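Local coordinates for UDP-N-acetylglucosamine 4,6-dehydratase (Vibrio fischeri, PDB 3PVZ), which binds NAD in a Rossmann-type domain and probably acts as a lyase, dehydrating UDP-N-acetylglucosamine at the 4 and 6 positions of the sugar, at residues Val33-Ala44 / Arg58-Ser69; Gly111-Leu119 / Ser152-Val163. One frame throughout, in Å; residues are numbered along the deposited sequence. Where two conformers were deposited one is given.

Contact 1 (33-44 with 58-69) and contact 2 (111-119 with 152-163) lie in the same nine-stranded mixed sheet, their centres about 11 Å apart. They follow one another in the chain, contact 1 being complete before contact 2 begins. Across the sheet the strands run 62-66, 37-41, 115-118, 159-163, all parallel, so the central pair 37-41 and 115-118 joins the two contacts; L41 N lies 2.7 Å from L117 O, a probable hydrogen bond. A second probable one links H64 ND1 to Y113 OH at 2.7 Å. Both contacts reach NAD at the C-terminal ends of their strands, where a Rossmann-type sheet holds its dinucleotide.

Contact 1 of 2, residues Val33-Ala44 / Arg58-Ser69; sequences VSQSRFLVLGGA and RNPQKLHVVDIS. With NA (sodium ion), chain I; NAD (nicotinamide-adenine-dinucleotide), chain E.
This contact is the parallel strand pairing within the first beta-alpha-beta unit of a Rossmann-type domain: strands 37-41 and 62-66, connected through helix 46-56, lie side by side with their N-to-C directions 10° apart. The backbone pairing is regular in the middle, where H64 N donates to F38 O at 2.8 Å and V66 N to V40 O at 2.9 Å. On one face of the sheet, CD1 of L63 fits between CB of F38 and CG2 of V40, 3.9 Å from each, beneath helix 46-56. On the other face, L41 and V66 run alongside each other, L41 CD2 3.8 Å from V66 CB. The aliphatic parts of R37 and K62 also pack here, CG of R37 against CB of K62, while their charged ends go to D114 and D110.

Beyond the strands the contact turns polar. The carboxylate of D67 reaches A44 and the adenosine ribose of NAD because chi1, at -163°, swings CG to the far side from the main-chain N. OD2 of D67 accepts from A44 N at 3.0 Å, the donor standing 48° out of the carboxylate plane, and from the ribose hydroxyl O3B at 2.6 Å. Its OD1 takes O2B of NAD at 2.7 Å and, through the anti lone pair, S69 N, closing an Asx turn. Two backbone amides thus hold the carboxylate while both ribose hydroxyls donate to it. This bidentate grip is consistent with a preference for NAD over NADP, whose 2'-phosphate would probably be repelled by the acid.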
loop_
_atom_site.group_PDB
_atom_site.type_symbol
_atom_site.label_atom_id
_atom_site.label_comp_id
_atom_site.label_asym_id
_atom_site.label_seq_id
_atom_site.Cartn_x
_atom_site.Cartn_y
_atom_site.Cartn_z
ATOM N N VAL A 33 21.156 -12.435 16.040
ATOM C CA VAL A 33 20.838 -12.062 14.686
ATOM C C VAL A 33 21.809 -12.713 13.690
ATOM O O VAL A 33 21.418 -13.191 12.607
ATOM C CB VAL A 33 20.880 -10.529 14.508
ATOM C CG1 VAL A 33 20.754 -10.166 13.051
ATOM C CG2 VAL A 33 19.764 -9.886 15.324
ATOM N N SER A 34 23.084 -12.727 14.055
ATOM C CA SER A 34 24.102 -13.309 13.187
ATOM C C SER A 34 23.923 -14.848 12.947
ATOM O O SER A 34 24.472 -15.397 11.991
ATOM C CB SER A 34 25.498 -13.028 13.763
ATOM O OG SER A 34 25.794 -14.001 14.792
ATOM N N GLN A 35 23.221 -15.542 13.831
ATOM C CA GLN A 35 22.945 -16.971 13.618
ATOM C C GLN A 35 21.482 -17.292 13.371
ATOM O O GLN A 35 21.037 -18.482 13.561
ATOM C CB GLN A 35 23.438 -17.863 14.807
ATOM C CG GLN A 35 23.548 -17.253 16.116
ATOM C CD GLN A 35 24.063 -18.229 17.209
ATOM O OE1 GLN A 35 23.822 -19.446 17.145
ATOM N NE2 GLN A 35 24.771 -17.693 18.179
ATOM N N SER A 36 20.693 -16.302 13.002
ATOM C CA SER A 36 19.269 -16.577 12.821
ATOM C C SER A 36 18.755 -16.069 11.501
ATOM O O SER A 36 19.379 -15.202 10.793
ATOM C CB SER A 36 18.438 -16.017 13.992
ATOM O OG SER A 36 19.035 -16.383 15.208
ATOM N N ARG A 37 17.670 -16.714 11.109
ATOM C CA ARG A 37 16.919 -16.432 9.918
ATOM C C ARG A 37 15.639 -15.673 10.219
ATOM O O ARG A 37 14.855 -16.086 11.081
ATOM C CB ARG A 37 16.567 -17.765 9.303
ATOM C CG ARG A 37 17.816 -18.630 8.940
ATOM C CD ARG A 37 17.443 -20.040 8.614
ATOM N NE ARG A 37 16.905 -20.718 9.794
ATOM C CZ ARG A 37 16.426 -21.951 9.805
ATOM N NH1 ARG A 37 16.027 -22.476 10.952
ATOM N NH2 ARG A 37 16.361 -22.670 8.701
ATOM N N PHE A 38 15.370 -14.620 9.460
ATOM C CA PHE A 38 14.236 -13.750 9.696
ATOM C C PHE A 38 13.369 -13.579 8.470
ATOM O O PHE A 38 13.861 -13.316 7.355
ATOM C CB PHE A 38 14.643 -12.345 10.176
ATOM C CG PHE A 38 15.491 -12.319 11.402
ATOM C CD1 PHE A 38 14.940 -11.982 12.621
ATOM C CD2 PHE A 38 16.817 -12.658 11.350
ATOM C CE1 PHE A 38 15.706 -11.954 13.760
ATOM C CE2 PHE A 38 17.586 -12.676 12.493
ATOM C CZ PHE A 38 17.042 -12.310 13.695
ATOM N N LEU A 39 12.058 -13.578 8.720
ATOM C CA LEU A 39 11.052 -13.227 7.759
ATOM C C LEU A 39 10.286 -12.000 8.308
ATOM O O LEU A 39 9.768 -12.074 9.376
ATOM C CB LEU A 39 10.095 -14.420 7.599
ATOM C CG LEU A 39 8.876 -14.201 6.695
ATOM C CD1 LEU A 39 9.291 -13.612 5.242
ATOM C CD2 LEU A 39 8.013 -15.433 6.612
ATOM N N VAL A 40 10.195 -10.892 7.552
ATOM C CA VAL A 40 9.445 -9.732 7.963
ATOM C C VAL A 40 8.353 -9.489 6.973
ATOM O O VAL A 40 8.595 -9.090 5.816
ATOM C CB VAL A 40 10.362 -8.461 8.056
ATOM C CG1 VAL A 40 9.589 -7.261 8.607
ATOM C CG2 VAL A 40 11.564 -8.789 8.944
ATOM N N LEU A 41 7.136 -9.660 7.453
ATOM C CA LEU A 41 5.947 -9.410 6.702
ATOM C C LEU A 41 5.468 -7.987 6.941
ATOM O O LEU A 41 5.451 -7.495 8.016
ATOM C CB LEU A 41 4.872 -10.391 7.172
ATOM C CG LEU A 41 5.344 -11.829 7.105
ATOM C CD1 LEU A 41 4.188 -12.750 7.452
ATOM C CD2 LEU A 41 5.928 -12.153 5.723
ATOM N N GLY A 42 4.986 -7.358 5.902
ATOM C CA GLY A 42 4.706 -5.937 5.940
ATOM C C GLY A 42 5.966 -5.149 6.165
ATOM O O GLY A 42 5.953 -4.027 6.745
ATOM N N GLY A 43 7.058 -5.698 5.666
ATOM C CA GLY A 43 8.358 -5.117 5.941
ATOM C C GLY A 43 8.654 -3.866 5.153
ATOM O O GLY A 43 9.663 -3.301 5.405
ATOM N N ALA A 44 7.850 -3.492 4.161
ATOM C CA ALA A 44 8.005 -2.176 3.492
ATOM C C ALA A 44 7.215 -1.059 4.187
ATOM O O ALA A 44 7.236 0.076 3.753
ATOM C CB ALA A 44 7.609 -2.237 2.019
ATOM N N ARG A 58 22.649 -5.586 12.084
ATOM C CA ARG A 58 23.276 -6.569 12.979
ATOM C C ARG A 58 23.650 -7.879 12.255
ATOM O O ARG A 58 23.840 -8.942 12.893
ATOM C CB ARG A 58 22.331 -6.854 14.128
ATOM C CG ARG A 58 22.247 -5.617 15.079
ATOM C CD ARG A 58 21.350 -5.850 16.211
ATOM N NE ARG A 58 21.368 -4.721 17.131
ATOM C CZ ARG A 58 20.555 -3.645 17.062
ATOM N NH1 ARG A 58 19.623 -3.510 16.106
ATOM N NH2 ARG A 58 20.679 -2.671 17.956
ATOM N N ASN A 59 23.697 -7.781 10.921
ATOM C CA ASN A 59 24.310 -8.762 10.030
ATOM C C ASN A 59 23.712 -10.172 10.121
ATOM O O ASN A 59 24.394 -11.087 10.512
ATOM C CB ASN A 59 25.806 -8.798 10.298
ATOM C CG ASN A 59 26.539 -9.713 9.368
ATOM O OD1 ASN A 59 26.224 -9.785 8.175
ATOM N ND2 ASN A 59 27.464 -10.506 9.924
ATOM N N PRO A 60 22.437 -10.322 9.772
ATOM C CA PRO A 60 21.670 -11.539 9.936
ATOM C C PRO A 60 22.035 -12.640 8.918
ATOM O O PRO A 60 22.436 -12.325 7.785
ATOM C CB PRO A 60 20.270 -11.107 9.607
ATOM C CG PRO A 60 20.434 -10.021 8.593
ATOM C CD PRO A 60 21.674 -9.280 9.048
ATOM N N GLN A 61 21.775 -13.907 9.277
ATOM C CA GLN A 61 22.140 -15.026 8.404
ATOM C C GLN A 61 21.228 -14.990 7.195
ATOM O O GLN A 61 21.623 -15.236 6.056
ATOM C CB GLN A 61 21.985 -16.329 9.156
ATOM C CG GLN A 61 23.109 -17.300 9.269
ATOM C CD GLN A 61 22.600 -18.525 10.072
ATOM O OE1 GLN A 61 21.510 -18.868 9.878
ATOM N NE2 GLN A 61 23.368 -19.102 10.971
ATOM N N LYS A 62 19.982 -14.643 7.452
ATOM C CA LYS A 62 18.890 -14.710 6.484
ATOM C C LYS A 62 17.867 -13.650 6.898
ATOM O O LYS A 62 17.487 -13.581 8.071
ATOM C CB LYS A 62 18.251 -16.104 6.451
ATOM C CG LYS A 62 17.239 -16.264 5.323
ATOM C CD LYS A 62 16.650 -17.630 5.275
ATOM C CE LYS A 62 15.681 -17.809 4.084
ATOM N NZ LYS A 62 14.985 -19.129 4.253
ATOM N N LEU A 63 17.491 -12.806 5.921
ATOM C CA LEU A 63 16.480 -11.817 6.069
ATOM C C LEU A 63 15.661 -11.627 4.805
ATOM O O LEU A 63 16.132 -11.110 3.785
ATOM C CB LEU A 63 17.100 -10.523 6.586
ATOM C CG LEU A 63 16.228 -9.253 6.559
ATOM C CD1 LEU A 63 15.049 -9.521 7.466
ATOM C CD2 LEU A 63 16.965 -7.948 6.942
ATOM N N HIS A 64 14.415 -12.060 4.879
ATOM C CA HIS A 64 13.485 -11.985 3.772
ATOM C C HIS A 64 12.376 -11.026 4.125
ATOM O O HIS A 64 11.800 -11.127 5.197
ATOM C CB HIS A 64 12.893 -13.334 3.441
ATOM C CG HIS A 64 13.822 -14.249 2.717
ATOM N ND1 HIS A 64 13.404 -15.452 2.184
ATOM C CD2 HIS A 64 15.142 -14.143 2.430
ATOM C CE1 HIS A 64 14.431 -16.050 1.586
ATOM N NE2 HIS A 64 15.504 -15.275 1.743
ATOM N N VAL A 65 12.151 -10.034 3.233
ATOM C CA VAL A 65 11.141 -9.005 3.430
ATOM C C VAL A 65 9.986 -9.204 2.442
ATOM O O VAL A 65 10.210 -9.381 1.260
ATOM C CB VAL A 65 11.759 -7.592 3.221
ATOM C CG1 VAL A 65 10.824 -6.525 3.714
ATOM C CG2 VAL A 65 13.144 -7.507 3.935
ATOM N N VAL A 66 8.757 -9.173 2.903
ATOM C CA VAL A 66 7.573 -9.361 2.042
ATOM C C VAL A 66 6.531 -8.266 2.229
ATOM O O VAL A 66 6.141 -7.965 3.331
ATOM C CB VAL A 66 6.932 -10.679 2.370
ATOM C CG1 VAL A 66 5.629 -10.939 1.471
ATOM C CG2 VAL A 66 7.942 -11.822 2.152
ATOM N N ASP A 67 6.054 -7.649 1.148
ATOM C CA ASP A 67 5.085 -6.566 1.267
ATOM C C ASP A 67 4.474 -6.353 -0.088
ATOM O O ASP A 67 5.114 -6.593 -1.103
ATOM C CB ASP A 67 5.793 -5.268 1.702
ATOM C CG ASP A 67 4.849 -4.237 2.229
ATOM O OD1 ASP A 67 4.059 -3.632 1.435
ATOM O OD2 ASP A 67 4.962 -3.978 3.448
ATOM N N ILE A 68 3.241 -5.893 -0.117
ATOM C CA ILE A 68 2.586 -5.718 -1.391
ATOM C C ILE A 68 3.102 -4.502 -2.098
ATOM O O ILE A 68 3.016 -4.464 -3.305
ATOM C CB ILE A 68 1.042 -5.638 -1.318
ATOM C CG1 ILE A 68 0.591 -4.690 -0.224
ATOM C CG2 ILE A 68 0.448 -6.974 -1.064
ATOM C CD1 ILE A 68 -0.886 -4.462 -0.219
ATOM N N SER A 69 3.687 -3.539 -1.388
ATOM C CA SER A 69 4.155 -2.328 -2.048
ATOM C C SER A 69 5.545 -2.528 -2.674
ATOM O O SER A 69 6.533 -2.515 -1.970
ATOM C CB SER A 69 4.164 -1.133 -1.059
ATOM O OG SER A 69 4.829 -0.024 -1.642
HETATM NA NA NA I . 20.849 -20.946 13.929
HETATM P PA NAD E . 1.857 0.742 7.531
HETATM O O1A NAD E . 0.631 1.103 6.757
HETATM O O2A NAD E . 2.959 1.713 7.234
HETATM O O5B NAD E . 2.531 -0.584 6.970
HETATM C C5B NAD E . 1.670 -1.740 6.883
HETATM C C4B NAD E . 2.355 -2.592 5.809
HETATM O O4B NAD E . 1.683 -3.813 5.580
HETATM C C3B NAD E . 2.390 -1.817 4.452
HETATM O O3B NAD E . 3.702 -1.754 3.931
HETATM C C2B NAD E . 1.440 -2.654 3.564
HETATM O O2B NAD E . 1.694 -2.550 2.168
HETATM C C1B NAD E . 1.710 -4.040 4.196
HETATM N N9A NAD E . 0.640 -4.973 3.878
HETATM C C8A NAD E . -0.672 -4.808 4.097
HETATM N N7A NAD E . -1.351 -5.809 3.640
HETATM C C5A NAD E . -0.446 -6.722 3.175
HETATM C C6A NAD E . -0.544 -7.970 2.567
HETATM N N6A NAD E . -1.799 -8.514 2.445
HETATM N N1A NAD E . 0.552 -8.612 2.175
HETATM C C2A NAD E . 1.752 -8.061 2.323
HETATM N N3A NAD E . 1.884 -6.876 2.866
HETATM C C4A NAD E . 0.832 -6.195 3.298
HETATM O O3 NAD E . 1.474 0.623 9.090
HETATM P PN NAD E . 2.633 0.850 10.212
HETATM O O1N NAD E . 2.600 2.287 10.706
HETATM O O2N NAD E . 4.008 0.399 9.932
HETATM O O5D NAD E . 1.919 0.051 11.468
HETATM C C5D NAD E . 2.103 -1.353 11.363
HETATM C C4D NAD E . 1.379 -2.040 12.527
HETATM O O4D NAD E . 1.623 -1.312 13.772
HETATM C C3D NAD E . -0.148 -1.983 12.304
HETATM O O3D NAD E . -0.850 -3.081 12.931
HETATM C C2D NAD E . -0.560 -0.717 13.089
HETATM O O2D NAD E . -1.937 -0.743 13.494
HETATM C C1D NAD E . 0.365 -0.809 14.302
HETATM N N1N NAD E . 0.527 0.484 14.985
HETATM C C2N NAD E . 1.059 1.504 14.300
HETATM C C3N NAD E . 1.249 2.734 14.895
HETATM C C7N NAD E . 1.805 3.876 14.150
HETATM O O7N NAD E . 1.858 4.947 14.750
HETATM N N7N NAD E . 2.208 3.789 12.873
HETATM C C4N NAD E . 0.875 2.913 16.250
HETATM C C5N NAD E . 0.344 1.829 16.928
HETATM C C6N NAD E . 0.167 0.613 16.265
HETATM O O HOH W 1 25.527 -13.864 10.194
HETATM O O HOH W 2 21.778 -20.937 15.948
HETATM O O HOH W 3 19.174 -20.899 12.379
#

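Contact 2 of 2, residues Gly111-Leu119 / Ser152-Val163; sequences GQYDYVLNL and SIDAGAKKYFCV. With NA (sodium ion), chain H; NAD (nicotinamide-adenine-dinucleotide), chain E.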
loop_
_atom_site.group_PDB
_atom_site.type_symbol
_atom_site.label_atom_id
_atom_site.label_comp_id
_atom_site.label_asym_id
_atom_site.label_seq_id
_atom_site.Cartn_x
_atom_site.Cartn_y
_atom_site.Cartn_z
ATOM N N GLY A 111 10.089 -21.218 3.383
ATOM C CA GLY A 111 9.501 -21.120 4.730
ATOM C C GLY A 111 10.378 -21.385 5.955
ATOM O O GLY A 111 9.930 -21.398 7.066
ATOM N N GLN A 112 11.651 -21.573 5.752
ATOM C CA GLN A 112 12.584 -21.928 6.815
ATOM C C GLN A 112 13.139 -20.682 7.462
ATOM O O GLN A 112 14.069 -20.055 6.885
ATOM C CB GLN A 112 13.727 -22.708 6.140
ATOM C CG GLN A 112 13.337 -24.105 5.759
ATOM C CD GLN A 112 13.221 -24.984 6.983
ATOM O OE1 GLN A 112 14.204 -25.222 7.705
ATOM N NE2 GLN A 112 12.050 -25.431 7.243
ATOM N N TYR A 113 12.555 -20.311 8.611
ATOM C CA TYR A 113 12.901 -19.088 9.352
ATOM C C TYR A 113 12.939 -19.409 10.833
ATOM O O TYR A 113 12.308 -20.337 11.261
ATOM C CB TYR A 113 11.914 -17.957 9.122
ATOM C CG TYR A 113 11.797 -17.599 7.678
ATOM C CD1 TYR A 113 12.715 -16.774 7.064
ATOM C CD2 TYR A 113 10.746 -18.041 6.923
ATOM C CE1 TYR A 113 12.600 -16.467 5.721
ATOM C CE2 TYR A 113 10.628 -17.719 5.578
ATOM C CZ TYR A 113 11.548 -16.932 4.987
ATOM O OH TYR A 113 11.401 -16.633 3.625
ATOM N N ASP A 114 13.720 -18.660 11.607
ATOM C CA ASP A 114 13.736 -18.837 13.059
ATOM C C ASP A 114 12.733 -17.863 13.678
ATOM O O ASP A 114 11.980 -18.239 14.599
ATOM C CB ASP A 114 15.131 -18.625 13.605
ATOM C CG ASP A 114 16.121 -19.604 13.028
ATOM O OD1 ASP A 114 15.914 -20.811 13.299
ATOM O OD2 ASP A 114 17.086 -19.175 12.297
ATOM N N TYR A 115 12.661 -16.660 13.093
ATOM C CA TYR A 115 11.858 -15.594 13.629
ATOM C C TYR A 115 11.027 -15.007 12.500
ATOM O O TYR A 115 11.551 -14.636 11.430
ATOM C CB TYR A 115 12.717 -14.494 14.234
ATOM C CG TYR A 115 13.580 -14.863 15.446
ATOM C CD1 TYR A 115 13.051 -14.842 16.711
ATOM C CD2 TYR A 115 14.953 -15.136 15.304
ATOM C CE1 TYR A 115 13.819 -15.169 17.821
ATOM C CE2 TYR A 115 15.708 -15.445 16.359
ATOM C CZ TYR A 115 15.142 -15.470 17.635
ATOM O OH TYR A 115 15.882 -15.807 18.724
ATOM N N VAL A 116 9.720 -14.948 12.734
ATOM C CA VAL A 116 8.780 -14.409 11.754
ATOM C C VAL A 116 8.110 -13.188 12.395
ATOM O O VAL A 116 7.576 -13.302 13.470
ATOM C CB VAL A 116 7.760 -15.466 11.313
ATOM C CG1 VAL A 116 6.758 -14.836 10.315
ATOM C CG2 VAL A 116 8.509 -16.693 10.701
ATOM N N LEU A 117 8.223 -12.020 11.749
ATOM C CA LEU A 117 7.702 -10.761 12.271
ATOM C C LEU A 117 6.613 -10.256 11.315
ATOM O O LEU A 117 6.827 -10.186 10.111
ATOM C CB LEU A 117 8.824 -9.713 12.381
ATOM C CG LEU A 117 9.948 -9.969 13.391
ATOM C CD1 LEU A 117 11.006 -10.921 12.788
ATOM C CD2 LEU A 117 10.630 -8.673 13.846
ATOM N N ASN A 118 5.425 -9.989 11.836
ATOM C CA ASN A 118 4.311 -9.524 11.019
ATOM C C ASN A 118 3.940 -8.110 11.392
ATOM O O ASN A 118 3.311 -7.879 12.418
ATOM C CB ASN A 118 3.118 -10.457 11.196
ATOM C CG ASN A 118 1.938 -10.149 10.241
ATOM O OD1 ASN A 118 1.973 -9.232 9.453
ATOM N ND2 ASN A 118 0.933 -10.996 10.282
ATOM N N LEU A 119 4.345 -7.164 10.545
ATOM C CA LEU A 119 4.011 -5.776 10.714
ATOM C C LEU A 119 3.077 -5.391 9.577
ATOM O O LEU A 119 2.983 -4.230 9.235
ATOM C CB LEU A 119 5.277 -4.875 10.652
ATOM C CG LEU A 119 6.191 -4.903 11.888
ATOM C CD1 LEU A 119 5.392 -4.630 13.176
ATOM C CD2 LEU A 119 6.986 -6.213 11.956
ATOM N N SER A 152 4.364 -20.899 10.132
ATOM C CA SER A 152 5.554 -20.819 10.954
ATOM C C SER A 152 5.706 -22.060 11.890
ATOM O O SER A 152 6.830 -22.586 12.038
ATOM C CB SER A 152 5.517 -19.532 11.776
ATOM O OG SER A 152 5.506 -18.379 10.938
ATOM N N ILE A 153 4.616 -22.517 12.510
ATOM C CA ILE A 153 4.624 -23.774 13.302
ATOM C C ILE A 153 5.056 -24.940 12.422
ATOM O O ILE A 153 5.911 -25.700 12.791
ATOM C CB ILE A 153 3.251 -24.110 13.854
ATOM C CG1 ILE A 153 2.813 -23.033 14.871
ATOM C CG2 ILE A 153 3.234 -25.508 14.528
ATOM C CD1 ILE A 153 1.343 -22.753 14.825
ATOM N N ASP A 154 4.496 -25.031 11.221
ATOM C CA ASP A 154 4.793 -26.132 10.293
ATOM C C ASP A 154 6.266 -26.195 9.895
ATOM O O ASP A 154 6.803 -27.269 9.643
ATOM C CB ASP A 154 3.894 -26.050 9.040
ATOM C CG ASP A 154 2.398 -26.287 9.363
ATOM O OD1 ASP A 154 2.053 -26.733 10.488
ATOM O OD2 ASP A 154 1.555 -25.999 8.488
ATOM N N ALA A 155 6.930 -25.048 9.850
ATOM C CA ALA A 155 8.330 -25.030 9.452
ATOM C C ALA A 155 9.255 -25.091 10.659
ATOM O O ALA A 155 10.459 -25.003 10.505
ATOM C CB ALA A 155 8.627 -23.757 8.605
ATOM N N GLY A 156 8.704 -25.216 11.870
ATOM C CA GLY A 156 9.555 -25.206 13.072
ATOM C C GLY A 156 10.196 -23.867 13.478
ATOM O O GLY A 156 11.195 -23.882 14.174
ATOM N N ALA A 157 9.670 -22.710 13.029
ATOM C CA ALA A 157 10.080 -21.390 13.584
ATOM C C ALA A 157 10.035 -21.399 15.093
ATOM O O ALA A 157 9.225 -22.106 15.676
ATOM C CB ALA A 157 9.159 -20.261 13.091
ATOM N N LYS A 158 10.874 -20.604 15.735
ATOM C CA LYS A 158 10.874 -20.615 17.168
ATOM C C LYS A 158 10.043 -19.504 17.780
ATOM O O LYS A 158 9.657 -19.627 18.949
ATOM C CB LYS A 158 12.269 -20.636 17.745
ATOM C CG LYS A 158 13.092 -19.469 17.473
ATOM C CD LYS A 158 14.373 -19.525 18.426
ATOM C CE LYS A 158 15.649 -19.226 17.669
ATOM N NZ LYS A 158 16.811 -18.568 18.449
ATOM N N LYS A 159 9.722 -18.484 16.968
ATOM C CA LYS A 159 9.102 -17.275 17.477
ATOM C C LYS A 159 8.370 -16.511 16.394
ATOM O O LYS A 159 8.873 -16.294 15.291
ATOM C CB LYS A 159 10.155 -16.380 18.161
ATOM C CG LYS A 159 9.627 -15.083 18.750
ATOM C CD LYS A 159 9.011 -15.414 20.139
ATOM C CE LYS A 159 8.575 -14.198 20.870
ATOM N NZ LYS A 159 9.753 -13.381 21.305
ATOM N N TYR A 160 7.149 -16.123 16.730
ATOM C CA TYR A 160 6.362 -15.260 15.883
ATOM C C TYR A 160 6.107 -13.967 16.666
ATOM O O TYR A 160 5.883 -13.992 17.841
ATOM C CB TYR A 160 5.029 -15.965 15.532
ATOM C CG TYR A 160 4.173 -15.263 14.503
ATOM C CD1 TYR A 160 3.323 -14.233 14.861
ATOM C CD2 TYR A 160 4.196 -15.637 13.159
ATOM C CE1 TYR A 160 2.523 -13.599 13.914
ATOM C CE2 TYR A 160 3.414 -15.005 12.222
ATOM C CZ TYR A 160 2.558 -13.991 12.605
ATOM O OH TYR A 160 1.762 -13.352 11.664
ATOM N N PHE A 161 6.225 -12.845 15.991
ATOM C CA PHE A 161 6.068 -11.547 16.578
ATOM C C PHE A 161 5.051 -10.804 15.753
ATOM O O PHE A 161 5.100 -10.800 14.501
ATOM C CB PHE A 161 7.394 -10.763 16.578
ATOM C CG PHE A 161 7.202 -9.316 16.852
ATOM C CD1 PHE A 161 7.044 -8.851 18.170
ATOM C CD2 PHE A 161 7.040 -8.415 15.816
ATOM C CE1 PHE A 161 6.764 -7.538 18.431
ATOM C CE2 PHE A 161 6.795 -7.078 16.084
ATOM C CZ PHE A 161 6.654 -6.646 17.408
ATOM N N CYS A 162 4.156 -10.112 16.453
ATOM C CA CYS A 162 3.264 -9.220 15.759
ATOM C C CYS A 162 2.779 -8.131 16.712
ATOM O O CYS A 162 3.172 -8.105 17.847
ATOM C CB CYS A 162 2.094 -10.003 15.160
ATOM S SG CYS A 162 1.143 -10.821 16.378
ATOM N N VAL A 163 1.915 -7.246 16.245
ATOM C CA VAL A 163 1.527 -6.072 17.016
ATOM C C VAL A 163 0.313 -6.360 17.873
ATOM O O VAL A 163 -0.529 -7.166 17.495
ATOM C CB VAL A 163 1.147 -4.904 16.121
ATOM C CG1 VAL A 163 2.215 -4.687 15.072
ATOM C CG2 VAL A 163 -0.244 -5.159 15.494
HETATM NA NA NA H . 14.734 -26.534 9.457
HETATM P PA NAD E . 1.857 0.742 7.531
HETATM O O1A NAD E . 0.631 1.103 6.757
HETATM O O2A NAD E . 2.959 1.713 7.234
HETATM O O5B NAD E . 2.531 -0.584 6.970
HETATM C C5B NAD E . 1.670 -1.740 6.883
HETATM C C4B NAD E . 2.355 -2.592 5.809
HETATM O O4B NAD E . 1.683 -3.813 5.580
HETATM C C3B NAD E . 2.390 -1.817 4.452
HETATM O O3B NAD E . 3.702 -1.754 3.931
HETATM C C2B NAD E . 1.440 -2.654 3.564
HETATM O O2B NAD E . 1.694 -2.550 2.168
HETATM C C1B NAD E . 1.710 -4.040 4.196
HETATM N N9A NAD E . 0.640 -4.973 3.878
HETATM C C8A NAD E . -0.672 -4.808 4.097
HETATM N N7A NAD E . -1.351 -5.809 3.640
HETATM C C5A NAD E . -0.446 -6.722 3.175
HETATM C C6A NAD E . -0.544 -7.970 2.567
HETATM N N6A NAD E . -1.799 -8.514 2.445
HETATM N N1A NAD E . 0.552 -8.612 2.175
HETATM C C2A NAD E . 1.752 -8.061 2.323
HETATM N N3A NAD E . 1.884 -6.876 2.866
HETATM C C4A NAD E . 0.832 -6.195 3.298
HETATM O O3 NAD E . 1.474 0.623 9.090
HETATM P PN NAD E . 2.633 0.850 10.212
HETATM O O1N NAD E . 2.600 2.287 10.706
HETATM O O2N NAD E . 4.008 0.399 9.932
HETATM O O5D NAD E . 1.919 0.051 11.468
HETATM C C5D NAD E . 2.103 -1.353 11.363
HETATM C C4D NAD E . 1.379 -2.040 12.527
HETATM O O4D NAD E . 1.623 -1.312 13.772
HETATM C C3D NAD E . -0.148 -1.983 12.304
HETATM O O3D NAD E . -0.850 -3.081 12.931
HETATM C C2D NAD E . -0.560 -0.717 13.089
HETATM O O2D NAD E . -1.937 -0.743 13.494
HETATM C C1D NAD E . 0.365 -0.809 14.302
HETATM N N1N NAD E . 0.527 0.484 14.985
HETATM C C2N NAD E . 1.059 1.504 14.300
HETATM C C3N NAD E . 1.249 2.734 14.895
HETATM C C7N NAD E . 1.805 3.876 14.150
HETATM O O7N NAD E . 1.858 4.947 14.750
HETATM N N7N NAD E . 2.208 3.789 12.873
HETATM C C4N NAD E . 0.875 2.913 16.250
HETATM C C5N NAD E . 0.344 1.829 16.928
HETATM C C6N NAD E . 0.167 0.613 16.265
HETATM O O HOH W 4 12.532 -26.950 9.601
HETATM O O HOH W 5 12.310 -23.076 10.147
HETATM O O HOH W 6 13.897 -22.033 14.448
HETATM O O HOH W 7 0.984 -7.306 13.392
HETATM O O HOH W 8 14.067 -24.878 11.005
#
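N118 and Y160 both carry CG anti to the backbone N, their first torsions near 180°, which sends their side chains the same way from neighbouring parallel strands and brings N118 ND2 to Y160 OH at 2.9 Å. Strands 115-118 and 159-163 are adjacent in the Rossmann-type sheet, and helix 131-154 packs over the face bearing this pair. The amide and phenol planes are nearly perpendicular, 87° apart, and the hydroxyl lies 16° out of the amide plane. T148 is a second partner of Y160 OH, and S120 bonds OD1 of N118. V116 shares this face, its CG1 3.9 Å from Y160 CE2.

Between the strands, V116 N donates to K159 O at 3.0 Å and N118 N to F161 O at 2.8 Å. The opposite face carries Y115, L117 and F161, with CB of L117 and CD1 of L119 both near the plane of the F161 ring, at its edge. Helix 237-250 packs there.

At the N-terminal end, the incoming helix finishes in a Schellman motif at G156, and K158 N donates to D114 O. The side chain of K158 passes over one face of the Y115 ring, CG the farther off and CE coming within 3.8 Å of Y115 CZ. The lysine chain, bent at chi3, ends at the phenol, where K158 NZ donates to Y115 OH at 2.9 Å.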